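Local coordinates for protein five-membered-cyclitol-phosphate synthase (Streptomyces citricolor, PDB 6K96) that binds nicotinamide-adenine-dinucleotide and a sodium ion, belongs to the myo-inositol-1-phosphate synthase family and forms a four-chain assembly, at residues R27-A31 / E32-E36; P159-V162 / A163-E167; E167-E170 / E171-A175; V245-S248 / N249-V252; P334-T337 / S338-A342. All blocks are in the same frame, centred on the assembly; numbering follows the deposited sequence.

All five contacts are local: neighbouring residues settle how a helix starts, runs or stops, or how a strand begins. Contacts 2 and 3 share Glu-167 and follow one another into and along helix 166-174; they touch where Val-162 CG1 meets Leu-168 CD2 at 3.7 Å. In contact 2 the Pro-159 side chain lies about 5 Å from nicotinamide-adenine-dinucleotide and about 11 Å from the sodium ion. Contact 5 caps another helix, its nearest atoms about 7 Å from contact 3 and about 8 Å from contact 2. Contacts 1 and 4 are remote from each other, their centres about 46 Å apart.

Contact 1 (R27-A31 / E32-E36); sequences RKMSA and EGVAE
Met-29 O, close to the end of helix 14-31, receives the amide hydrogen of Val-34 five residues further on. The Val-34 N to Met-29 O distance is 2.8 Å, and the bond bends to 142° at the hydrogen. Gly-33 N also approaches Met-29 O and Ser-30 O, but both bonds are weak and the position of this nitrogen is doubtful. Glu-32 N donates to Lys-28 O as the last regular helical bond, although that oxygen is crowded in the model and its exact place is uncertain. With Gly-33 at positive phi as the first residue to leave the helix, the pattern is a Schellman motif, in which late helical carbonyls are supplied from beyond the helix end. The hydrophobic partnership that often accompanies this motif is present as well: Met-29 CE lies 4.0 Å from Val-34 CG1. The methionine CG stands beside its own backbone N (chi1 -75°), and a bend at the last torsion turns CE to the valine. Phe-39 of the following loop also touches Val-34. Lys-28 and Glu-32 make a long salt bridge, Lys-28 NZ to Glu-32 OE2 3.8 Å. The glutamate side chain starts from a clash with Lys-28 O, so its lie along the lysine methylenes is less sure. Ser-30 OG has a weak bond back to Tyr-26 O.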
loop_
_atom_site.group_PDB
_atom_site.type_symbol
_atom_site.label_atom_id
_atom_site.label_comp_id
_atom_site.label_asym_id
_atom_site.label_seq_id
_atom_site.Cartn_x
_atom_site.Cartn_y
_atom_site.Cartn_z
ATOM N N ARG B 27 8.585 -26.791 21.371
ATOM C CA ARG B 27 9.247 -27.989 21.954
ATOM C C ARG B 27 10.369 -28.425 21.004
ATOM O O ARG B 27 11.449 -28.776 21.507
ATOM C CB ARG B 27 8.287 -29.155 22.213
ATOM C CG ARG B 27 8.421 -29.702 23.631
ATOM C CD ARG B 27 7.987 -31.132 23.914
ATOM N NE ARG B 27 6.551 -31.383 23.922
ATOM C CZ ARG B 27 5.685 -30.895 24.794
ATOM N NH1 ARG B 27 6.068 -30.077 25.762
ATOM N NH2 ARG B 27 4.412 -31.235 24.688
ATOM N N LYS B 28 10.100 -28.375 19.693
ATOM C CA LYS B 28 11.005 -28.781 18.587
ATOM C C LYS B 28 12.207 -27.831 18.577
ATOM O O LYS B 28 13.354 -28.334 18.532
ATOM C CB LYS B 28 10.254 -28.809 17.245
ATOM C CG LYS B 28 11.077 -29.227 16.028
ATOM C CD LYS B 28 10.730 -28.510 14.711
ATOM C CE LYS B 28 11.443 -27.171 14.544
ATOM N NZ LYS B 28 11.120 -26.467 13.271
ATOM N N MET B 29 11.956 -26.523 18.663
ATOM C CA MET B 29 13.010 -25.471 18.667
ATOM C C MET B 29 13.953 -25.665 19.869
ATOM O O MET B 29 15.161 -25.348 19.696
ATOM C CB MET B 29 12.398 -24.064 18.691
ATOM C CG MET B 29 11.795 -23.635 17.336
ATOM S SD MET B 29 10.768 -22.113 17.385
ATOM C CE MET B 29 12.008 -20.888 17.799
ATOM N N SER B 30 13.446 -26.147 21.021
ATOM C CA SER B 30 14.242 -26.482 22.234
ATOM C C SER B 30 15.288 -27.545 21.879
ATOM O O SER B 30 16.488 -27.368 22.221
ATOM C CB SER B 30 13.398 -26.994 23.363
ATOM O OG SER B 30 12.744 -25.947 24.042
ATOM N N ALA B 31 14.830 -28.636 21.263
ATOM C CA ALA B 31 15.700 -29.734 20.801
ATOM C C ALA B 31 16.693 -29.136 19.804
ATOM O O ALA B 31 17.831 -28.983 20.144
ATOM C CB ALA B 31 14.878 -30.843 20.192
ATOM N N GLU B 32 16.218 -28.684 18.655
ATOM C CA GLU B 32 17.066 -28.197 17.536
ATOM C C GLU B 32 17.982 -27.066 18.053
ATOM O O GLU B 32 18.821 -26.624 17.276
ATOM C CB GLU B 32 16.212 -27.821 16.306
ATOM C CG GLU B 32 14.883 -28.597 16.174
ATOM C CD GLU B 32 14.612 -29.482 14.961
ATOM O OE1 GLU B 32 15.065 -30.660 14.960
ATOM O OE2 GLU B 32 13.870 -29.013 14.058
ATOM N N GLY B 33 17.849 -26.593 19.303
ATOM C CA GLY B 33 18.931 -25.845 19.993
ATOM C C GLY B 33 18.509 -24.557 20.692
ATOM O O GLY B 33 19.150 -24.224 21.684
ATOM N N VAL B 34 17.441 -23.888 20.232
ATOM C CA VAL B 34 17.106 -22.459 20.494
ATOM C C VAL B 34 16.788 -22.275 21.977
ATOM O O VAL B 34 15.934 -23.035 22.514
ATOM C CB VAL B 34 15.920 -22.048 19.601
ATOM C CG1 VAL B 34 15.480 -20.594 19.784
ATOM C CG2 VAL B 34 16.251 -22.316 18.135
ATOM N N ALA B 35 17.446 -21.297 22.596
ATOM C CA ALA B 35 17.164 -20.827 23.972
ATOM C C ALA B 35 15.817 -20.114 23.974
ATOM O O ALA B 35 15.469 -19.518 22.947
ATOM C CB ALA B 35 18.252 -19.898 24.469
ATOM N N GLU B 36 15.118 -20.129 25.103
ATOM C CA GLU B 36 13.723 -19.612 25.184
ATOM C C GLU B 36 13.730 -18.069 25.139
ATOM O O GLU B 36 12.665 -17.460 24.827
ATOM C CB GLU B 36 13.004 -20.182 26.421
ATOM C CG GLU B 36 13.611 -19.779 27.759
ATOM C CD GLU B 36 12.865 -20.347 28.955
ATOM O OE1 GLU B 36 12.872 -19.703 30.026
ATOM O OE2 GLU B 36 12.236 -21.411 28.804
#

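Contact 2 (P159-V162 / A163-E167); sequences PELV and ARTPE
Val-162 to Thr-165 form a type I beta turn, closed by Thr-165 N donating to Val-162 O at 3.2 Å, and the chain passes from it directly into helix 166-174. The side chain of Arg-164 folds back over the residues before the turn, its chain kinked at chi3 (-41°). Arg-164 NH2 donates to Pro-159 O at 2.8 Å. That oxygen lies at the edge of the guanidinium, only 5° out of its plane, whereas the nitrogen stands well above the carbonyl plane of the proline, 50° out of it, and so does not sit on a lone pair. A second, weak bond joins Arg-164 NH2 to Glu-160 O at 3.4 Å. Leu-161 supplies a methyl to one face of the guanidinium: Leu-161 CD1 sits over its centre, 3.6 Å from Arg-164 CZ, the two side chains crossing at about a right angle. The other methyl, Leu-161 CD2, touches Thr-165 CG2 at 3.9 Å. Thr-165 is the N-cap, its OG1 reaching Leu-168 N in a weak bond. Asp-182 makes a salt bridge with Arg-164 NE and accepts from the backbone N-H groups of Val-162 and Ala-163, so one carboxylate serves three donors of the bend. The buried side chain of Val-162, first residue of the turn, packs against Ala-140 and Ala-144 of helix 137-149, Phe-154 of strand 153-156 and Leu-179 of strand 179-180, so the loop is seated between a helix and the parallel sheet.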
loop_
_atom_site.group_PDB
_atom_site.type_symbol
_atom_site.label_atom_id
_atom_site.label_comp_id
_atom_site.label_asym_id
_atom_site.label_seq_id
_atom_site.Cartn_x
_atom_site.Cartn_y
_atom_site.Cartn_z
ATOM N N PRO B 159 -16.231 -12.016 24.526
ATOM C CA PRO B 159 -16.836 -10.811 25.117
ATOM C C PRO B 159 -17.999 -11.090 26.093
ATOM O O PRO B 159 -18.492 -10.142 26.726
ATOM C CB PRO B 159 -17.380 -9.980 23.937
ATOM C CG PRO B 159 -16.805 -10.653 22.705
ATOM C CD PRO B 159 -16.562 -12.104 23.093
ATOM N N GLU B 160 -18.364 -12.352 26.283
ATOM C CA GLU B 160 -19.456 -12.700 27.221
ATOM C C GLU B 160 -19.071 -12.278 28.638
ATOM O O GLU B 160 -17.909 -12.348 28.981
ATOM C CB GLU B 160 -19.851 -14.173 27.121
ATOM C CG GLU B 160 -20.793 -14.438 25.970
ATOM C CD GLU B 160 -20.453 -13.797 24.630
ATOM O OE1 GLU B 160 -21.187 -12.833 24.219
ATOM O OE2 GLU B 160 -19.458 -14.247 24.010
ATOM N N LEU B 161 -20.087 -11.860 29.405
ATOM C CA LEU B 161 -19.986 -11.496 30.837
ATOM C C LEU B 161 -19.737 -12.772 31.644
ATOM O O LEU B 161 -20.651 -13.641 31.600
ATOM C CB LEU B 161 -21.290 -10.792 31.247
ATOM C CG LEU B 161 -21.076 -9.502 32.045
ATOM C CD1 LEU B 161 -20.657 -8.351 31.142
ATOM C CD2 LEU B 161 -22.295 -9.111 32.849
ATOM N N VAL B 162 -18.545 -12.904 32.264
ATOM C CA VAL B 162 -18.191 -13.989 33.229
ATOM C C VAL B 162 -17.388 -13.385 34.385
ATOM O O VAL B 162 -17.918 -13.233 35.492
ATOM C CB VAL B 162 -17.423 -15.158 32.585
ATOM C CG1 VAL B 162 -17.283 -16.337 33.543
ATOM C CG2 VAL B 162 -18.058 -15.623 31.297
ATOM N N ALA B 163 -16.125 -13.039 34.162
ATOM C CA ALA B 163 -15.306 -12.366 35.199
ATOM C C ALA B 163 -15.992 -11.057 35.546
ATOM O O ALA B 163 -15.761 -10.563 36.615
ATOM C CB ALA B 163 -13.892 -12.141 34.756
ATOM N N ARG B 164 -16.849 -10.532 34.677
ATOM C CA ARG B 164 -17.405 -9.175 34.917
ATOM C C ARG B 164 -18.714 -9.230 35.730
ATOM O O ARG B 164 -19.153 -8.127 36.170
ATOM C CB ARG B 164 -17.572 -8.408 33.601
ATOM C CG ARG B 164 -16.387 -7.493 33.287
ATOM C CD ARG B 164 -16.399 -6.956 31.879
ATOM N NE ARG B 164 -16.807 -8.039 31.015
ATOM C CZ ARG B 164 -17.375 -7.901 29.839
ATOM N NH1 ARG B 164 -17.590 -6.692 29.361
ATOM N NH2 ARG B 164 -17.682 -8.977 29.116
ATOM N N THR B 165 -19.342 -10.413 35.892
ATOM C CA THR B 165 -20.531 -10.566 36.779
ATOM C C THR B 165 -20.019 -10.648 38.224
ATOM O O THR B 165 -19.495 -11.678 38.646
ATOM C CB THR B 165 -21.512 -11.699 36.397
ATOM O OG1 THR B 165 -21.414 -12.720 37.395
ATOM C CG2 THR B 165 -21.345 -12.264 34.991
ATOM N N PRO B 166 -20.191 -9.575 39.031
ATOM C CA PRO B 166 -19.556 -9.497 40.355
ATOM C C PRO B 166 -19.870 -10.670 41.317
ATOM O O PRO B 166 -19.031 -11.017 42.111
ATOM C CB PRO B 166 -20.100 -8.175 40.945
ATOM C CG PRO B 166 -20.680 -7.394 39.753
ATOM C CD PRO B 166 -21.112 -8.448 38.761
ATOM N N GLU B 167 -21.054 -11.275 41.254
ATOM C CA GLU B 167 -21.386 -12.398 42.181
ATOM C C GLU B 167 -20.670 -13.690 41.747
ATOM O O GLU B 167 -20.291 -14.477 42.606
ATOM C CB GLU B 167 -22.903 -12.593 42.311
ATOM C CG GLU B 167 -23.559 -11.630 43.297
ATOM C CD GLU B 167 -24.090 -12.271 44.589
ATOM O OE1 GLU B 167 -25.354 -12.285 44.805
ATOM O OE2 GLU B 167 -23.249 -12.769 45.392
#

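Contact 3 (E167-E170 / E171-A175); sequences ELLE and EFEKA
The ring of Phe-172 has the carbonyl oxygen of Leu-168 at its edge, near the ring plane, with CD2 of the ring 3.3 Å from Leu-168 O. Beside it the leucine side chain runs in the same direction, and Leu-168 CD1 comes to 3.8 Å from Phe-172 CE2. Leu-168 carries its CG opposite the backbone N (chi1 -178°), which lays the branch alongside the ring of the residue one turn later. The flat carboxylates of Glu-170 and Glu-171 are turned almost perpendicular, their planes 89° apart, with Glu-170 OE1 3.5 Å from Glu-171 OE2. Four successive backbone bonds carry the helix through this region, from Glu-171 N to Glu-167 O onward to Lys-174 N to Glu-170 O. Helix 166-174 is the crossover of a beta-alpha-beta unit between parallel strands 153-156 and 179-180, in a sheet of the Rossmann type. Its apolar side, with Leu-168 and Phe-172, is turned to helix 137-149, where Ile-141 and Leu-148 receive them; Val-177 also touches the phenylalanine. Leu-169, by contrast, packs on Ala-330 and meets an acid within the helix, Glu-173 OE2 lying 3.7 Å from Leu-169 CG. The exposed side is markedly acidic. Glu-170 OE2 is 4.3 Å from Glu-173 OE1, and Glu-167 OE2 is 4.6 Å from Glu-171 OE2. Such a cluster would tend to make each carboxylate somewhat easier to protonate, and Lys-174 probably offsets it little, its NZ being 6.3 Å from Glu-170 OE1.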
loop_
_atom_site.group_PDB
_atom_site.type_symbol
_atom_site.label_atom_id
_atom_site.label_comp_id
_atom_site.label_asym_id
_atom_site.label_seq_id
_atom_site.Cartn_x
_atom_site.Cartn_y
_atom_site.Cartn_z
ATOM N N GLU B 167 -21.054 -11.275 41.254
ATOM C CA GLU B 167 -21.386 -12.398 42.181
ATOM C C GLU B 167 -20.670 -13.690 41.747
ATOM O O GLU B 167 -20.291 -14.477 42.606
ATOM C CB GLU B 167 -22.903 -12.593 42.311
ATOM C CG GLU B 167 -23.559 -11.630 43.297
ATOM C CD GLU B 167 -24.090 -12.271 44.589
ATOM O OE1 GLU B 167 -25.354 -12.285 44.805
ATOM O OE2 GLU B 167 -23.249 -12.769 45.392
ATOM N N LEU B 168 -20.498 -13.948 40.459
ATOM C CA LEU B 168 -19.771 -15.177 40.023
ATOM C C LEU B 168 -18.275 -15.068 40.393
ATOM O O LEU B 168 -17.705 -16.026 40.900
ATOM C CB LEU B 168 -19.992 -15.362 38.526
ATOM C CG LEU B 168 -19.338 -16.600 37.944
ATOM C CD1 LEU B 168 -19.778 -17.830 38.704
ATOM C CD2 LEU B 168 -19.628 -16.733 36.441
ATOM N N LEU B 169 -17.691 -13.879 40.210
ATOM C CA LEU B 169 -16.330 -13.483 40.662
ATOM C C LEU B 169 -16.190 -13.753 42.162
ATOM O O LEU B 169 -15.322 -14.554 42.518
ATOM C CB LEU B 169 -16.120 -12.003 40.307
ATOM C CG LEU B 169 -14.767 -11.362 40.650
ATOM C CD1 LEU B 169 -13.570 -12.182 40.140
ATOM C CD2 LEU B 169 -14.710 -9.924 40.135
ATOM N N GLU B 170 -17.041 -13.133 42.991
ATOM C CA GLU B 170 -17.147 -13.334 44.468
ATOM C C GLU B 170 -17.035 -14.836 44.781
ATOM O O GLU B 170 -16.153 -15.224 45.590
ATOM C CB GLU B 170 -18.476 -12.767 45.012
ATOM C CG GLU B 170 -18.371 -12.013 46.338
ATOM C CD GLU B 170 -18.172 -12.840 47.612
ATOM O OE1 GLU B 170 -19.208 -13.364 48.155
ATOM O OE2 GLU B 170 -16.974 -12.945 48.093
ATOM N N GLU B 171 -17.881 -15.661 44.159
ATOM C CA GLU B 171 -17.898 -17.119 44.448
ATOM C C GLU B 171 -16.520 -17.712 44.097
ATOM O O GLU B 171 -15.911 -18.281 44.998
ATOM C CB GLU B 171 -19.139 -17.767 43.817
ATOM C CG GLU B 171 -20.424 -17.479 44.621
ATOM C CD GLU B 171 -20.298 -17.365 46.157
ATOM O OE1 GLU B 171 -19.983 -18.387 46.813
ATOM O OE2 GLU B 171 -20.480 -16.232 46.713
ATOM N N PHE B 172 -16.018 -17.519 42.871
ATOM C CA PHE B 172 -14.651 -17.928 42.447
ATOM C C PHE B 172 -13.609 -17.404 43.448
ATOM O O PHE B 172 -12.765 -18.203 43.876
ATOM C CB PHE B 172 -14.340 -17.447 41.026
ATOM C CG PHE B 172 -14.706 -18.390 39.906
ATOM C CD1 PHE B 172 -13.828 -19.358 39.483
ATOM C CD2 PHE B 172 -15.919 -18.277 39.251
ATOM C CE1 PHE B 172 -14.161 -20.224 38.461
ATOM C CE2 PHE B 172 -16.255 -19.127 38.209
ATOM C CZ PHE B 172 -15.376 -20.107 37.821
ATOM N N GLU B 173 -13.612 -16.098 43.755
ATOM C CA GLU B 173 -12.662 -15.438 44.712
ATOM C C GLU B 173 -12.609 -16.279 45.993
ATOM O O GLU B 173 -11.501 -16.719 46.360
ATOM C CB GLU B 173 -13.109 -14.033 45.157
ATOM C CG GLU B 173 -12.604 -12.836 44.340
ATOM C CD GLU B 173 -13.203 -11.473 44.741
ATOM O OE1 GLU B 173 -13.676 -11.336 45.909
ATOM O OE2 GLU B 173 -13.233 -10.536 43.893
ATOM N N LYS B 174 -13.779 -16.507 46.612
ATOM C CA LYS B 174 -13.966 -17.134 47.958
ATOM C C LYS B 174 -13.590 -18.626 47.914
ATOM O O LYS B 174 -13.172 -19.146 48.953
ATOM C CB LYS B 174 -15.400 -16.895 48.464
ATOM C CG LYS B 174 -15.956 -17.960 49.397
ATOM C CD LYS B 174 -16.957 -17.444 50.426
ATOM C CE LYS B 174 -17.337 -18.497 51.456
ATOM N NZ LYS B 174 -18.756 -18.390 51.877
ATOM N N ALA B 175 -13.695 -19.287 46.761
ATOM C CA ALA B 175 -13.433 -20.738 46.594
ATOM C C ALA B 175 -11.943 -21.030 46.351
ATOM O O ALA B 175 -11.623 -22.206 46.109
ATOM C CB ALA B 175 -14.271 -21.267 45.455
#

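Contact 4 (V245-S248 / N249-V252); sequences VDTS and NVEV
Thr-247 and Val-250 meet at an oblique angle, with one branch of the valine, CG2, set against the threonine CA. Val-250 CG2 is 3.5 Å from Thr-247 CA and 4.1 Å from Thr-247 CB; with CG1 opposite the backbone N (chi1 176°), CG2 is left beside that nitrogen, where it faces the turn. A weak bond from Val-250 N to Thr-247 O, 3.2 Å long, joins the same two residues. Just before them Asp-246 bends toward Ser-248, and a single oxygen takes two donors. Asp-246 OD1 receives Ser-248 N at 2.8 Å, nearly in line with its own C-O bond, and Ser-248 OG at 2.9 Å through the syn lone pair. These two bonds together hold the carboxylate against the serine. A water bridges the turn, donating to Asp-246 O at 2.7 Å and accepting from Asn-249 N at 2.9 Å. Val-250 is buried against Leu-208 and Leu-240, while Asn-249 packs on His-261 of the second subunit. The bond from Ser-248 N to the aspartate two residues earlier defines an Asx turn, used here to lead into strand 250-253, which runs parallel to strand 207-217 in the mixed sheet.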
loop_
_atom_site.group_PDB
_atom_site.type_symbol
_atom_site.label_atom_id
_atom_site.label_comp_id
_atom_site.label_asym_id
_atom_site.label_seq_id
_atom_site.Cartn_x
_atom_site.Cartn_y
_atom_site.Cartn_z
ATOM N N VAL B 245 -8.856 13.478 19.470
ATOM C CA VAL B 245 -9.272 12.722 18.245
ATOM C C VAL B 245 -10.706 13.122 17.875
ATOM O O VAL B 245 -11.617 12.648 18.597
ATOM C CB VAL B 245 -9.218 11.188 18.438
ATOM C CG1 VAL B 245 -8.929 10.490 17.116
ATOM C CG2 VAL B 245 -8.239 10.718 19.521
ATOM N N ASP B 246 -10.919 13.946 16.828
ATOM C CA ASP B 246 -12.277 14.185 16.237
ATOM C C ASP B 246 -12.666 12.924 15.438
ATOM O O ASP B 246 -12.036 12.728 14.369
ATOM C CB ASP B 246 -12.349 15.455 15.367
ATOM C CG ASP B 246 -13.683 15.633 14.624
ATOM O OD1 ASP B 246 -14.536 14.743 14.730
ATOM O OD2 ASP B 246 -13.863 16.642 13.901
ATOM N N THR B 247 -13.633 12.114 15.921
ATOM C CA THR B 247 -14.110 10.845 15.287
ATOM C C THR B 247 -15.416 11.075 14.485
ATOM O O THR B 247 -16.046 10.073 14.044
ATOM C CB THR B 247 -14.350 9.723 16.315
ATOM O OG1 THR B 247 -15.297 10.275 17.224
ATOM C CG2 THR B 247 -13.127 9.247 17.055
ATOM N N SER B 248 -15.856 12.316 14.270
ATOM C CA SER B 248 -17.074 12.558 13.442
ATOM C C SER B 248 -16.825 12.050 12.010
ATOM O O SER B 248 -17.810 11.712 11.351
ATOM C CB SER B 248 -17.569 13.993 13.493
ATOM O OG SER B 248 -16.688 14.898 12.845
ATOM N N ASN B 249 -15.563 11.927 11.551
ATOM C CA ASN B 249 -15.255 11.333 10.212
ATOM C C ASN B 249 -14.321 10.123 10.299
ATOM O O ASN B 249 -13.629 9.891 9.352
ATOM C CB ASN B 249 -14.694 12.362 9.228
ATOM C CG ASN B 249 -15.643 13.525 9.006
ATOM O OD1 ASN B 249 -15.375 14.603 9.516
ATOM N ND2 ASN B 249 -16.767 13.293 8.326
ATOM N N VAL B 250 -14.422 9.310 11.336
ATOM C CA VAL B 250 -13.681 8.029 11.483
ATOM C C VAL B 250 -14.666 6.872 11.340
ATOM O O VAL B 250 -15.502 6.755 12.181
ATOM C CB VAL B 250 -12.991 7.962 12.847
ATOM C CG1 VAL B 250 -12.314 6.634 13.066
ATOM C CG2 VAL B 250 -12.035 9.114 13.042
ATOM N N GLU B 251 -14.461 5.973 10.391
ATOM C CA GLU B 251 -15.413 4.883 10.079
ATOM C C GLU B 251 -14.684 3.589 10.394
ATOM O O GLU B 251 -13.610 3.442 9.947
ATOM C CB GLU B 251 -15.845 4.892 8.603
ATOM C CG GLU B 251 -17.311 5.152 8.291
ATOM C CD GLU B 251 -18.396 4.739 9.300
ATOM O OE1 GLU B 251 -18.424 3.528 9.762
ATOM O OE2 GLU B 251 -19.223 5.638 9.642
ATOM N N VAL B 252 -15.286 2.686 11.117
ATOM C CA VAL B 252 -14.764 1.315 11.217
ATOM C C VAL B 252 -15.720 0.394 10.468
ATOM O O VAL B 252 -16.894 0.411 10.760
ATOM C CB VAL B 252 -14.614 0.903 12.682
ATOM C CG1 VAL B 252 -14.110 -0.526 12.760
ATOM C CG2 VAL B 252 -13.702 1.858 13.452
HETATM O O HOH W 1 -12.777 12.590 11.779
#

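Contact 5 (P334-T337 / S338-A342); sequences PSYT and SEDVA
Asp-340 sets its CB against the edge of the Tyr-336 ring, 4.2 Å from Tyr-336 CD1, while Ser-335 OG lies over one face of that ring, offset toward the rim. Both hydroxyl groups are held in the preceding loop, Ser-335 OG by Gly-331 O and Gly-332 O, and Tyr-336 OH by Ala-330 O. Past the ring, Asp-340 and Thr-337 grip each other in two directions. Thr-337 N donates to Asp-340 OD2 at 3.2 Å in a fairly straight bond (163°), reaching the oxygen on its anti side and 27° out of the carboxylate plane. In return Asp-340 N donates to Thr-337 OG1 at 3.3 Å. The hydroxyl gets there because it stands between its backbone N and carbonyl carbon (chi1 66°), facing the first turn of helix 338-353. Thr-337 OG1 also gives a weak bond to Asp-340 OD2, likewise 3.3 Å long. Reciprocal bonds between N-cap and the third residue beyond it constitute a capping box. Since the carboxylate lies at the amino end of a helix and OD2 takes a backbone N-H, its negative charge is probably stabilised there, which would lower the tendency of Asp-340 to take up a proton.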
loop_
_atom_site.group_PDB
_atom_site.type_symbol
_atom_site.label_atom_id
_atom_site.label_comp_id
_atom_site.label_asym_id
_atom_site.label_seq_id
_atom_site.Cartn_x
_atom_site.Cartn_y
_atom_site.Cartn_z
ATOM N N PRO B 334 -9.772 1.235 33.634
ATOM C CA PRO B 334 -9.559 2.474 34.380
ATOM C C PRO B 334 -9.040 2.274 35.818
ATOM O O PRO B 334 -8.387 3.189 36.306
ATOM C CB PRO B 334 -10.955 3.133 34.367
ATOM C CG PRO B 334 -11.666 2.568 33.154
ATOM C CD PRO B 334 -11.095 1.175 32.980
ATOM N N SER B 335 -9.305 1.131 36.469
ATOM C CA SER B 335 -8.847 0.818 37.854
ATOM C C SER B 335 -7.482 0.097 37.887
ATOM O O SER B 335 -7.169 -0.499 38.930
ATOM C CB SER B 335 -9.873 -0.007 38.568
ATOM O OG SER B 335 -9.802 -1.355 38.137
ATOM N N TYR B 336 -6.678 0.139 36.817
ATOM C CA TYR B 336 -5.370 -0.568 36.737
ATOM C C TYR B 336 -4.336 0.273 35.983
ATOM O O TYR B 336 -4.718 0.850 34.934
ATOM C CB TYR B 336 -5.466 -1.931 36.050
ATOM C CG TYR B 336 -6.339 -2.972 36.715
ATOM C CD1 TYR B 336 -5.997 -3.601 37.907
ATOM C CD2 TYR B 336 -7.490 -3.400 36.073
ATOM C CE1 TYR B 336 -6.790 -4.601 38.445
ATOM C CE2 TYR B 336 -8.298 -4.384 36.606
ATOM C CZ TYR B 336 -7.956 -4.977 37.797
ATOM O OH TYR B 336 -8.847 -5.909 38.229
ATOM N N THR B 337 -3.112 0.348 36.553
ATOM C CA THR B 337 -1.885 0.987 35.999
ATOM C C THR B 337 -0.930 -0.111 35.522
ATOM O O THR B 337 -1.198 -1.261 35.890
ATOM C CB THR B 337 -1.166 1.866 37.037
ATOM O OG1 THR B 337 -0.637 1.065 38.105
ATOM C CG2 THR B 337 -2.063 2.942 37.605
ATOM N N SER B 338 0.175 0.222 34.828
ATOM C CA SER B 338 1.182 -0.766 34.323
ATOM C C SER B 338 1.841 -1.475 35.500
ATOM O O SER B 338 2.224 -2.644 35.357
ATOM C CB SER B 338 2.264 -0.157 33.474
ATOM O OG SER B 338 1.715 0.638 32.438
ATOM N N GLU B 339 1.990 -0.744 36.601
ATOM C CA GLU B 339 2.633 -1.236 37.845
ATOM C C GLU B 339 1.696 -2.233 38.522
ATOM O O GLU B 339 2.208 -3.252 38.992
ATOM C CB GLU B 339 3.068 -0.065 38.729
ATOM C CG GLU B 339 4.513 0.326 38.456
ATOM C CD GLU B 339 4.895 1.700 38.983
ATOM O OE1 GLU B 339 3.985 2.568 38.995
ATOM O OE2 GLU B 339 6.095 1.906 39.375
ATOM N N ASP B 340 0.385 -1.993 38.527
ATOM C CA ASP B 340 -0.610 -2.978 39.037
ATOM C C ASP B 340 -0.340 -4.322 38.353
ATOM O O ASP B 340 -0.344 -5.375 39.046
ATOM C CB ASP B 340 -2.045 -2.462 38.888
ATOM C CG ASP B 340 -2.433 -1.420 39.938
ATOM O OD1 ASP B 340 -1.944 -1.496 41.104
ATOM O OD2 ASP B 340 -3.187 -0.516 39.584
ATOM N N VAL B 341 -0.036 -4.279 37.065
ATOM C CA VAL B 341 0.082 -5.506 36.236
ATOM C C VAL B 341 1.422 -6.156 36.577
ATOM O O VAL B 341 1.434 -7.317 37.012
ATOM C CB VAL B 341 -0.092 -5.197 34.739
ATOM C CG1 VAL B 341 0.142 -6.428 33.869
ATOM C CG2 VAL B 341 -1.463 -4.595 34.452
ATOM N N ALA B 342 2.496 -5.384 36.490
ATOM C CA ALA B 342 3.876 -5.758 36.892
ATOM C C ALA B 342 3.934 -6.331 38.326
ATOM O O ALA B 342 4.516 -7.408 38.487
ATOM C CB ALA B 342 4.766 -4.551 36.719
#